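Local atomic coordinates of C-1-tetrahydrofolate synthase, cytoplasmic, putative (Trypanosoma brucei, PDB entry 4CJX), a protein that probably interconverts one-carbon forms of tetrahydrofolate as a homodimeric, NADP-dependent methylenetetrahydrofolate dehydrogenase and methenyltetrahydrofolate cyclohydrolase. Residues S60-G65 with V91-N96; R186-G191 with D225-S230; I248-A253 with R283-Y288. All blocks are in the same frame, centred on the assembly; numbering follows the deposited sequence. Where two conformers were deposited one is given.

Interaction 1 of 3, residues S60-G65 with V91-N96; sequences STIICG and VELPAN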
loop_
_atom_site.group_PDB
_atom_site.type_symbol
_atom_site.label_atom_id
_atom_site.label_comp_id
_atom_site.label_asym_id
_atom_site.label_seq_id
_atom_site.Cartn_x
_atom_site.Cartn_y
_atom_site.Cartn_z
ATOM N N SER B 60 -1.959 24.542 -9.546
ATOM C CA SER B 60 -3.261 24.906 -9.065
ATOM C C SER B 60 -3.487 24.416 -7.641
ATOM O O SER B 60 -3.306 23.241 -7.378
ATOM C CB SER B 60 -4.338 24.318 -9.963
ATOM O OG SER B 60 -5.594 24.746 -9.464
ATOM N N THR B 61 -3.919 25.306 -6.742
ATOM C CA THR B 61 -4.393 24.900 -5.407
ATOM C C THR B 61 -5.845 25.319 -5.143
ATOM O O THR B 61 -6.199 26.486 -5.292
ATOM C CB THR B 61 -3.531 25.515 -4.299
ATOM O OG1 THR B 61 -3.510 26.929 -4.472
ATOM C CG2 THR B 61 -2.104 24.973 -4.342
ATOM N N ILE B 62 -6.657 24.353 -4.732
ATOM C CA ILE B 62 -8.045 24.547 -4.391
ATOM C C ILE B 62 -8.198 24.387 -2.888
ATOM O O ILE B 62 -7.823 23.372 -2.329
ATOM C CB ILE B 62 -8.932 23.496 -5.079
ATOM C CG1 ILE B 62 -8.819 23.600 -6.612
ATOM C CG2 ILE B 62 -10.377 23.643 -4.631
ATOM C CD1 ILE B 62 -9.509 22.471 -7.356
ATOM N N ILE B 63 -8.746 25.402 -2.239
ATOM C CA ILE B 63 -9.089 25.321 -0.836
ATOM C C ILE B 63 -10.592 25.514 -0.672
ATOM O O ILE B 63 -11.183 26.415 -1.270
ATOM C CB ILE B 63 -8.266 26.325 0.002
ATOM C CG1 ILE B 63 -8.612 26.204 1.493
ATOM C CG2 ILE B 63 -8.497 27.758 -0.454
ATOM C CD1 ILE B 63 -7.687 27.001 2.395
ATOM N N CYS B 64 -11.210 24.623 0.098
ATOM C CA CYS B 64 -12.614 24.728 0.454
ATOM C C CYS B 64 -12.696 25.129 1.931
ATOM O O CYS B 64 -12.045 24.518 2.778
ATOM C CB CYS B 64 -13.330 23.391 0.252
ATOM S SG CYS B 64 -13.359 22.760 -1.443
ATOM N N GLY B 65 -13.493 26.153 2.226
ATOM C CA GLY B 65 -13.713 26.605 3.590
ATOM C C GLY B 65 -12.583 27.480 4.084
ATOM O O GLY B 65 -11.751 27.945 3.307
ATOM N N VAL B 91 -7.700 28.714 -6.356
ATOM C CA VAL B 91 -9.157 28.658 -6.278
ATOM C C VAL B 91 -9.549 28.626 -4.815
ATOM O O VAL B 91 -8.896 27.937 -4.023
ATOM C CB VAL B 91 -9.730 27.416 -6.994
ATOM C CG1 VAL B 91 -11.253 27.373 -6.869
ATOM C CG2 VAL B 91 -9.306 27.375 -8.461
ATOM N N GLU B 92 -10.601 29.367 -4.465
ATOM C CA GLU B 92 -11.193 29.354 -3.124
ATOM C C GLU B 92 -12.681 29.105 -3.229
ATOM O O GLU B 92 -13.406 29.879 -3.873
ATOM C CB GLU B 92 -11.000 30.688 -2.408
ATOM C CG GLU B 92 -9.576 30.970 -1.978
ATOM C CD GLU B 92 -8.740 31.580 -3.085
ATOM O OE1 GLU B 92 -9.156 32.599 -3.657
ATOM O OE2 GLU B 92 -7.656 31.038 -3.381
ATOM N N LEU B 93 -13.144 28.046 -2.574
ATOM C CA LEU B 93 -14.553 27.697 -2.564
ATOM C C LEU B 93 -15.060 27.767 -1.120
ATOM O O LEU B 93 -14.264 27.668 -0.177
ATOM C CB LEU B 93 -14.730 26.288 -3.155
ATOM C CG LEU B 93 -14.263 26.112 -4.613
ATOM C CD1 LEU B 93 -14.009 24.644 -4.945
ATOM C CD2 LEU B 93 -15.255 26.730 -5.593
ATOM N N PRO B 94 -16.379 27.928 -0.938
ATOM C CA PRO B 94 -16.939 28.025 0.395
ATOM C C PRO B 94 -17.064 26.674 1.057
ATOM O O PRO B 94 -16.990 25.628 0.384
ATOM C CB PRO B 94 -18.328 28.613 0.146
ATOM C CG PRO B 94 -18.704 28.115 -1.201
ATOM C CD PRO B 94 -17.419 28.004 -1.979
ATOM N N ALA B 95 -17.278 26.688 2.368
ATOM C CA ALA B 95 -17.456 25.441 3.113
ATOM C C ALA B 95 -18.594 24.657 2.487
ATOM O O ALA B 95 -18.528 23.428 2.381
ATOM C CB ALA B 95 -17.738 25.713 4.588
ATOM N N ASN B 96 -19.590 25.421 2.046
ATOM C CA ASN B 96 -20.803 24.971 1.348
ATOM C C ASN B 96 -20.668 24.166 0.089
ATOM O O ASN B 96 -21.644 23.554 -0.338
ATOM C CB ASN B 96 -21.579 26.199 0.851
ATOM C CG ASN B 96 -22.043 27.073 1.959
ATOM O OD1 ASN B 96 -21.238 27.666 2.670
ATOM N ND2 ASN B 96 -23.343 27.160 2.126
#

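Interaction 2 of 3, residues R186-G191 with D225-S230; sequences RVVVLG and DIVRAS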
loop_
_atom_site.group_PDB
_atom_site.type_symbol
_atom_site.label_atom_id
_atom_site.label_comp_id
_atom_site.label_asym_id
_atom_site.label_seq_id
_atom_site.Cartn_x
_atom_site.Cartn_y
_atom_site.Cartn_z
ATOM N N ARG B 186 15.354 -1.214 11.861
ATOM C CA ARG B 186 13.983 -1.287 12.327
ATOM C C ARG B 186 13.347 0.109 12.289
ATOM O O ARG B 186 13.889 1.078 12.865
ATOM C CB ARG B 186 13.934 -1.867 13.737
ATOM C CG ARG B 186 14.484 -3.292 13.853
ATOM C CD ARG B 186 13.461 -4.325 13.389
ATOM N NE ARG B 186 12.343 -4.430 14.336
ATOM C CZ ARG B 186 12.424 -5.069 15.500
ATOM N NH1 ARG B 186 13.553 -5.661 15.858
ATOM N NH2 ARG B 186 11.377 -5.113 16.306
ATOM N N VAL B 187 12.207 0.197 11.610
ATOM C CA VAL B 187 11.502 1.451 11.400
ATOM C C VAL B 187 10.116 1.355 12.000
ATOM O O VAL B 187 9.448 0.348 11.811
ATOM C CB VAL B 187 11.324 1.780 9.901
ATOM C CG1 VAL B 187 10.399 2.970 9.723
ATOM C CG2 VAL B 187 12.653 2.085 9.249
ATOM N N VAL B 188 9.690 2.400 12.728
ATOM C CA VAL B 188 8.284 2.539 13.102
ATOM C C VAL B 188 7.693 3.789 12.472
ATOM O O VAL B 188 8.283 4.878 12.525
ATOM C CB VAL B 188 7.994 2.559 14.625
ATOM C CG1 VAL B 188 8.709 3.679 15.337
ATOM C CG2 VAL B 188 6.504 2.725 14.877
ATOM N N VAL B 189 6.535 3.598 11.862
ATOM C CA VAL B 189 5.735 4.664 11.316
ATOM C C VAL B 189 4.480 4.698 12.195
ATOM O O VAL B 189 3.792 3.686 12.318
ATOM C CB VAL B 189 5.326 4.363 9.856
ATOM C CG1 VAL B 189 4.469 5.474 9.293
ATOM C CG2 VAL B 189 6.553 4.226 8.986
ATOM N N LEU B 190 4.205 5.844 12.813
ATOM C CA LEU B 190 2.977 6.051 13.564
ATOM C C LEU B 190 1.994 6.835 12.671
ATOM O O LEU B 190 2.316 7.947 12.174
ATOM C CB LEU B 190 3.255 6.811 14.857
ATOM C CG LEU B 190 4.278 6.166 15.820
ATOM C CD1 LEU B 190 5.684 6.662 15.521
ATOM C CD2 LEU B 190 3.925 6.366 17.307
ATOM N N GLY B 191 0.815 6.262 12.465
ATOM C CA GLY B 191 -0.201 6.860 11.600
ATOM C C GLY B 191 -0.165 6.276 10.205
ATOM O O GLY B 191 0.856 5.773 9.754
ATOM N N ASP B 225 7.129 -0.145 23.446
ATOM C CA ASP B 225 7.954 -1.278 23.111
ATOM C C ASP B 225 8.495 -1.195 21.667
ATOM O O ASP B 225 9.649 -1.482 21.413
ATOM C CB ASP B 225 7.103 -2.522 23.221
ATOM C CG ASP B 225 7.904 -3.780 23.107
ATOM O OD1 ASP B 225 8.808 -3.997 23.968
ATOM O OD2 ASP B 225 7.608 -4.586 22.185
ATOM N N ILE B 226 7.636 -0.789 20.737
ATOM C CA ILE B 226 8.000 -0.720 19.345
ATOM C C ILE B 226 8.995 0.425 19.116
ATOM O O ILE B 226 10.034 0.230 18.483
ATOM C CB ILE B 226 6.726 -0.653 18.465
ATOM C CG1 ILE B 226 6.068 -2.054 18.464
ATOM C CG2 ILE B 226 7.071 -0.220 17.027
ATOM C CD1 ILE B 226 4.605 -2.073 18.050
ATOM N N VAL B 227 8.692 1.606 19.663
ATOM C CA VAL B 227 9.573 2.778 19.506
ATOM C C VAL B 227 10.958 2.467 20.113
ATOM O O VAL B 227 11.983 2.853 19.550
ATOM C CB VAL B 227 8.974 4.055 20.188
ATOM C CG1 VAL B 227 10.004 5.160 20.314
ATOM C CG2 VAL B 227 7.748 4.557 19.439
ATOM N N ARG B 228 10.979 1.782 21.255
ATOM C CA ARG B 228 12.236 1.448 21.947
ATOM C C ARG B 228 13.156 0.607 21.077
ATOM O O ARG B 228 14.390 0.642 21.205
ATOM C CB ARG B 228 11.961 0.674 23.239
ATOM C CG ARG B 228 11.538 1.535 24.412
ATOM C CD ARG B 228 11.336 0.701 25.673
ATOM N NE ARG B 228 10.667 1.498 26.700
ATOM C CZ ARG B 228 9.521 1.191 27.307
ATOM N NH1 ARG B 228 8.880 0.053 27.045
ATOM N NH2 ARG B 228 9.023 2.042 28.202
ATOM N N ALA B 229 12.559 -0.170 20.190
ATOM C CA ALA B 229 13.343 -1.047 19.357
ATOM C C ALA B 229 13.662 -0.420 17.989
ATOM O O ALA B 229 14.315 -1.055 17.159
ATOM C CB ALA B 229 12.595 -2.369 19.200
ATOM N N SER B 230 13.199 0.795 17.719
ATOM C CA SER B 230 13.292 1.318 16.381
ATOM C C SER B 230 14.518 2.219 16.165
ATOM O O SER B 230 14.754 3.148 16.919
ATOM C CB SER B 230 12.018 2.088 16.019
ATOM O OG SER B 230 10.852 1.342 16.317
#

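Interaction 3 of 3, residues I248-A253 with R283-Y288; sequences IKLGAA and RKRAAY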
loop_
_atom_site.group_PDB
_atom_site.type_symbol
_atom_site.label_atom_id
_atom_site.label_comp_id
_atom_site.label_asym_id
_atom_site.label_seq_id
_atom_site.Cartn_x
_atom_site.Cartn_y
_atom_site.Cartn_z
ATOM N N ILE B 248 12.771 6.765 23.037
ATOM C CA ILE B 248 13.599 6.836 21.832
ATOM C C ILE B 248 14.867 6.045 22.059
ATOM O O ILE B 248 15.522 6.249 23.065
ATOM C CB ILE B 248 13.974 8.296 21.498
ATOM C CG1 ILE B 248 12.713 9.132 21.230
ATOM C CG2 ILE B 248 14.938 8.352 20.306
ATOM C CD1 ILE B 248 11.879 8.698 20.050
ATOM N N LYS B 249 15.205 5.172 21.105
ATOM C CA LYS B 249 16.421 4.379 21.154
ATOM C C LYS B 249 17.624 5.284 20.933
ATOM O O LYS B 249 17.624 6.153 20.033
ATOM C CB LYS B 249 16.394 3.287 20.066
ATOM C CG LYS B 249 17.644 2.409 20.011
ATOM C CD LYS B 249 17.569 1.441 18.849
ATOM C CE LYS B 249 18.865 0.696 18.676
ATOM N NZ LYS B 249 18.629 -0.484 17.800
ATOM N N LEU B 250 18.659 5.071 21.743
ATOM C CA LEU B 250 19.832 5.922 21.707
ATOM C C LEU B 250 20.431 5.869 20.305
ATOM O O LEU B 250 20.700 4.801 19.782
ATOM C CB LEU B 250 20.866 5.499 22.778
ATOM C CG LEU B 250 20.359 5.532 24.229
ATOM C CD1 LEU B 250 21.306 4.878 25.221
ATOM C CD2 LEU B 250 20.128 6.966 24.626
ATOM N N GLY B 251 20.610 7.030 19.686
ATOM C CA GLY B 251 21.159 7.104 18.327
ATOM C C GLY B 251 20.122 6.961 17.215
ATOM O O GLY B 251 20.476 6.923 16.036
ATOM N N ALA B 252 18.843 6.921 17.562
ATOM C CA ALA B 252 17.790 6.842 16.543
ATOM C C ALA B 252 17.675 8.111 15.675
ATOM O O ALA B 252 18.155 9.179 16.060
ATOM C CB ALA B 252 16.455 6.533 17.212
ATOM N N ALA B 253 17.034 7.992 14.505
ATOM C CA ALA B 253 16.680 9.152 13.712
ATOM C C ALA B 253 15.175 9.327 13.806
ATOM O O ALA B 253 14.419 8.386 13.594
ATOM C CB ALA B 253 17.137 9.007 12.266
ATOM N N ARG B 283 15.511 14.886 21.921
ATOM C CA ARG B 283 16.770 15.444 21.413
ATOM C C ARG B 283 17.983 15.038 22.245
ATOM O O ARG B 283 19.092 15.117 21.762
ATOM C CB ARG B 283 16.692 16.974 21.281
ATOM C CG ARG B 283 16.823 17.708 22.609
ATOM C CD ARG B 283 16.718 19.223 22.488
ATOM N NE ARG B 283 17.659 19.802 21.522
ATOM C CZ ARG B 283 17.704 21.103 21.227
ATOM N NH1 ARG B 283 16.882 21.953 21.830
ATOM N NH2 ARG B 283 18.574 21.560 20.336
ATOM N N LYS B 284 17.807 14.575 23.476
ATOM C CA LYS B 284 18.970 14.133 24.246
ATOM C C LYS B 284 19.363 12.703 23.926
ATOM O O LYS B 284 20.413 12.252 24.353
ATOM C CB LYS B 284 18.726 14.194 25.766
ATOM C CG LYS B 284 18.169 15.492 26.302
ATOM C CD LYS B 284 19.112 16.662 26.145
ATOM C CE LYS B 284 18.356 17.953 26.461
ATOM N NZ LYS B 284 19.187 19.190 26.569
ATOM N N ARG B 285 18.518 11.969 23.218
ATOM C CA ARG B 285 18.751 10.546 23.000
ATOM C C ARG B 285 18.970 10.175 21.520
ATOM O O ARG B 285 19.752 9.271 21.216
ATOM C CB ARG B 285 17.567 9.774 23.581
ATOM C CG ARG B 285 17.429 9.968 25.098
ATOM C CD ARG B 285 16.178 9.284 25.592
ATOM N NE ARG B 285 16.265 7.858 25.321
ATOM C CZ ARG B 285 16.611 6.947 26.221
ATOM N NH1 ARG B 285 16.839 7.304 27.474
ATOM N NH2 ARG B 285 16.714 5.668 25.872
ATOM N N ALA B 286 18.250 10.860 20.627
ATOM C CA ALA B 286 18.343 10.655 19.192
ATOM C C ALA B 286 19.672 11.125 18.619
ATOM O O ALA B 286 20.315 12.023 19.155
ATOM C CB ALA B 286 17.223 11.407 18.502
ATOM N N ALA B 287 20.078 10.518 17.511
ATOM C CA ALA B 287 21.187 11.058 16.749
ATOM C C ALA B 287 20.721 12.218 15.886
ATOM O O ALA B 287 21.455 13.184 15.690
ATOM C CB ALA B 287 21.872 9.982 15.909
ATOM N N TYR B 288 19.517 12.090 15.345
ATOM C CA TYR B 288 18.906 13.110 14.484
ATOM C C TYR B 288 17.434 13.279 14.848
ATOM O O TYR B 288 16.742 12.321 15.174
ATOM C CB TYR B 288 18.984 12.716 13.000
ATOM C CG TYR B 288 20.360 12.536 12.458
ATOM C CD1 TYR B 288 21.096 13.624 12.019
ATOM C CD2 TYR B 288 20.927 11.282 12.372
ATOM C CE1 TYR B 288 22.373 13.462 11.504
ATOM C CE2 TYR B 288 22.207 11.112 11.873
ATOM C CZ TYR B 288 22.922 12.200 11.424
ATOM O OH TYR B 288 24.197 12.036 10.938
#

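Interaction 1 of 3, residues S60-G65 with V91-N96
Ile62 and Val91 form a parallel pair whose side chains run alongside each other on one face of the sheet, with Ile62 CG1 3.9 Å from Val91 CB. A chi1 of -61° puts Ile62 CG2 opposite the backbone N, and it meets Leu93 CD1 at 3.8 Å. The same Leu93 methyl also touches Cys64 SG at 4.0 Å, so one branch meets two residues of strand 58-64 on that face. On the reverse face Ile63 CG2 packs on Glu92 CG at 3.7 Å.

Between the two faces runs a parallel ladder, from Val91 N to Thr61 O onward, in which Ile63 uses both its N-H and its C=O. The bond from Leu93 N to Ile63 O is 2.9 Å and nearly straight at 174°, and Gly65 N extends the pattern to Leu93 O. Helix 99-110 covers the Ile62, Val91 and Leu93 face, while helix 68-83, the crossover of this beta-alpha-beta unit of the catalytic domain, packs on Ile63. From that helix Arg78 forms a salt bridge with Glu92 OE2 and hydrogen-bonds Thr61 OG1. The ladder thus fixes the register and apolar branches meet on one face, while on the other Arg78 probably offsets the charge of Glu92.

Interaction 2 of 3, residues R186-G191 with D225-S230
In the NAD(P)-binding domain, the end of helix 220-228 and the residues that follow pack on strand 186-190, an inner strand of the parallel sheet. Val188 faces the helix: its CG2 meets Ile226 CG2 at 3.7 Å, the two side chains lying at a slant, while CG1 faces Val227 CG2 and Ser230. Because CG1 sits between the backbone N and the carbonyl carbon (chi1 59°), it comes within 3.3 Å of Ser230 OG.

That hydroxyl turns back to its own segment, donating to Ile226 O at 2.6 Å from above the carbonyl plane. Ala229 N reaches the same oxygen from the opposite face at 3.1 Å. At the strand's start, Arg186 CB lies 3.5 Å from Ala229 O, and the folded side chain, bent at chi2 and chi3, brings one face of its guanidinium over Ala229 CB. Asp225 OD2 forms a salt bridge with Arg186 NH1 of the second subunit, and Ile226 also packs on Thr210 of that subunit.

No hydrogen bond crosses between strand and helix end. The two are therefore held together by van der Waals contact, the serine hydroxyl is satisfied by the helix itself, and Asp225 and Arg186 take part in the dimer interface.

Interaction 3 of 3, residues I248-A253 with R283-Y288
The side chain of Arg285 runs past Leu250, in the type II turn Lys249 to Ala252, to the carbonyl of Ile248 just before it. Its CB lies 3.9 Å from Leu250 CD2, and CG stays beside the same methyl. A bend about the CG-CD bond (chi3 61°) swings the guanidinium round, with CD at 4.0 Å and CZ at 3.4 Å from Ile248 O. NE donates to Ile248 O at 2.9 Å, lying in the carbonyl plane, and NH2 donates to the same oxygen at 3.1 Å with a more bent N-H...O angle of 138°. This is a side-on grip by two nitrogens on one acceptor, and the oxygen lies at the edge of the guanidinium, close to its plane. Leu250 CD2 rests over one face of the group, nearer its margin than its middle, so the oxygen and the methyl together limit how the flat group can rotate.

The main chain of the arginine answers in the other direction: Gly251 N, at the third position of the turn, donates to Arg285 O at 2.8 Å. Farther along, Ala252 O accepts from two successive amides, Ala287 N at 2.8 Å and the longer Tyr288 N at 3.3 Å, both in its carbonyl plane. Ala286 CB also approaches this oxygen. The two segments then form a parallel bridge, where Ala253 CB meets Tyr288 CB.

The pairing marks the start of strands 253-256 and 288-289, adjacent members of the large parallel sheet. Segment 283-288 enters it just after helix 279-282, and strand 26-27 flanks Tyr288 on the other side. Ile248 and Ala286 both pack on Val254 of strand 253-256, while Lys249 reaches out to a salt bridge with Asp231, which precedes strand 232-235.

The three contacts follow one another along the chain without interleaving. Interaction 1 belongs to the small parallel sheet of the catalytic domain, whereas interactions 2 and 3 both lie in the NAD(P)-binding domain and on the other side of the chain's centre. The centre of interaction 1 is about 37 Å from that of interaction 2 and about 40 Å from that of interaction 3. Interactions 2 and 3 are about 13 Å apart between centres and touch: Ser230 O packs on Lys249 CB and Ala252 CB, and Val227 on Ile248. Both adjoin the same parallel sheet, in which strand 232-235 separates 186-190 from 253-256. Interaction 1 thus stands apart from the two that flank the cofactor-binding sheet.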